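PDB 4HSQ: putative fimbrial subunit from Corynebacterium diphtheriae, which forms, as the major pilin SpaD, the shaft of a surface pilus that probably serves in cell adhesion. Local coordinates for residues 146-151 with 199-204. Numbering follows the deposited sequence.
Sequences HGKLKV and TFTIDG
Val151 lies over one face of the Phe200 ring, its CB 3.8 Å from the ring centroid in a CH-pi contact 24° off the normal. The two residues form a hydrogen-bonded pair of antiparallel strands 146-151 and 199-204, in the prealbumin-like, CnaB-type domain of a construct that holds pilin domains D2 and D3. The Trp192 ring also meets that of Phe200, the two planes about 20° apart. Val151 CB and CG2 sit closest to Phe200 CZ, at the rim, while CG1 passes CE2; ring and isopropyl group rise together from the same face of the sheet. Val151 N meets Phe200 O at 2.9 Å, and the return bond from Phe200 N to Val151 O is longer. Leu149 and Ile202 make the other such pair, also bonded both ways. Their side chains join Phe200 and Val151 on the buried face, with Leu149 CD2 and Ile202 CD1 4.3 Å apart and Leu225 of strand 222-229 packing on Leu149 and Val151. Lys148, Lys150, Thr201 and Asp203 occupy the reverse face. Lys150 is fully extended, CG anti to the backbone N (chi1 176°); CB and CG pass Thr201 OG1, CE reaches Thr199 CG2 at 3.8 Å, and NZ donates a hydrogen bond to Glu258 O. The Lys150 side chain also touches Thr264, a calcium ligand, placing this strand beside the metal site. Lys148 bends at chi3 and slants across the Asp203 carboxylate: CD is 3.9 Å from OD2, but NZ stays 4.5 Å from that oxygen, too far for a salt bridge, though the opposite charges probably still attract. The other carboxylate oxygen, Asp203 OD1, accepts a hydrogen bond from Val112 N.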
# COMPACT_ATOMS: atom_id res chain seq x y z
N HIS A 146 2.06 3.54 -4.82
CA HIS A 146 2.92 4.25 -3.87
C HIS A 146 4.03 4.89 -4.63
O HIS A 146 4.47 4.32 -5.61
CB HIS A 146 3.50 3.32 -2.79
CG HIS A 146 2.50 2.84 -1.77
ND1 HIS A 146 1.66 1.78 -2.04
CD2 HIS A 146 2.26 3.28 -0.51
CE1 HIS A 146 0.93 1.61 -0.95
NE2 HIS A 146 1.25 2.50 -0.00
N GLY A 147 4.55 6.00 -4.12
CA GLY A 147 5.68 6.65 -4.78
C GLY A 147 6.69 7.13 -3.77
O GLY A 147 6.42 7.16 -2.57
N LYS A 148 7.87 7.45 -4.25
CA LYS A 148 8.91 7.99 -3.38
C LYS A 148 8.83 9.51 -3.34
O LYS A 148 8.50 10.14 -4.34
CB LYS A 148 10.29 7.57 -3.87
CG LYS A 148 10.47 6.07 -3.77
CD LYS A 148 11.96 5.72 -3.89
CE LYS A 148 12.23 4.72 -4.96
NZ LYS A 148 13.69 4.57 -5.20
N LEU A 149 9.16 10.09 -2.19
CA LEU A 149 9.18 11.52 -2.03
C LEU A 149 10.62 11.93 -1.70
O LEU A 149 11.10 11.63 -0.62
CB LEU A 149 8.18 12.02 -0.97
CG LEU A 149 8.26 13.54 -0.68
CD1 LEU A 149 7.95 14.38 -1.95
CD2 LEU A 149 7.35 13.93 0.46
N LYS A 150 11.29 12.59 -2.66
CA LYS A 150 12.66 13.05 -2.46
C LYS A 150 12.62 14.55 -2.19
O LYS A 150 12.02 15.31 -2.95
CB LYS A 150 13.50 12.74 -3.72
CG LYS A 150 14.92 13.26 -3.67
CD LYS A 150 15.66 12.93 -4.98
CE LYS A 150 17.05 13.51 -4.91
NZ LYS A 150 17.93 13.00 -5.98
N VAL A 151 13.28 14.97 -1.11
CA VAL A 151 13.36 16.37 -0.76
C VAL A 151 14.78 16.86 -1.00
O VAL A 151 15.72 16.20 -0.59
CB VAL A 151 12.89 16.60 0.70
CG1 VAL A 151 13.15 18.04 1.15
CG2 VAL A 151 11.40 16.27 0.82
N THR A 199 19.80 16.05 0.36
CA THR A 199 18.54 15.32 0.13
C THR A 199 18.25 14.22 1.16
O THR A 199 19.11 13.78 1.92
CB THR A 199 18.54 14.63 -1.29
OG1 THR A 199 19.23 13.37 -1.26
CG2 THR A 199 19.05 15.52 -2.42
N PHE A 200 17.01 13.75 1.14
CA PHE A 200 16.55 12.53 1.79
C PHE A 200 15.43 12.04 0.91
O PHE A 200 14.84 12.84 0.18
CB PHE A 200 16.10 12.70 3.27
CG PHE A 200 14.91 13.60 3.48
CD1 PHE A 200 13.61 13.13 3.27
CD2 PHE A 200 15.08 14.90 3.93
CE1 PHE A 200 12.51 13.97 3.49
CE2 PHE A 200 13.97 15.73 4.16
CZ PHE A 200 12.70 15.27 3.92
N THR A 201 15.13 10.74 0.97
CA THR A 201 14.01 10.19 0.21
C THR A 201 13.14 9.38 1.16
O THR A 201 13.66 8.55 1.92
CB THR A 201 14.53 9.34 -0.98
OG1 THR A 201 15.27 10.17 -1.86
CG2 THR A 201 13.40 8.69 -1.76
N ILE A 202 11.83 9.64 1.14
CA ILE A 202 10.87 8.86 1.89
C ILE A 202 10.36 7.79 0.93
O ILE A 202 9.68 8.13 -0.04
CB ILE A 202 9.72 9.72 2.50
CG1 ILE A 202 10.24 10.91 3.32
CG2 ILE A 202 8.74 8.82 3.32
CD1 ILE A 202 9.15 11.88 3.82
N ASP A 203 10.74 6.54 1.16
CA ASP A 203 10.28 5.38 0.41
C ASP A 203 9.28 4.62 1.33
O ASP A 203 9.69 3.85 2.21
CB ASP A 203 11.48 4.51 -0.04
CG ASP A 203 11.10 3.32 -0.91
OD1 ASP A 203 9.90 3.03 -1.05
OD2 ASP A 203 12.01 2.69 -1.48
N GLY A 204 7.99 4.94 1.25
CA GLY A 204 7.32 5.75 0.24
C GLY A 204 5.92 6.02 0.71
O GLY A 204 5.52 5.54 1.78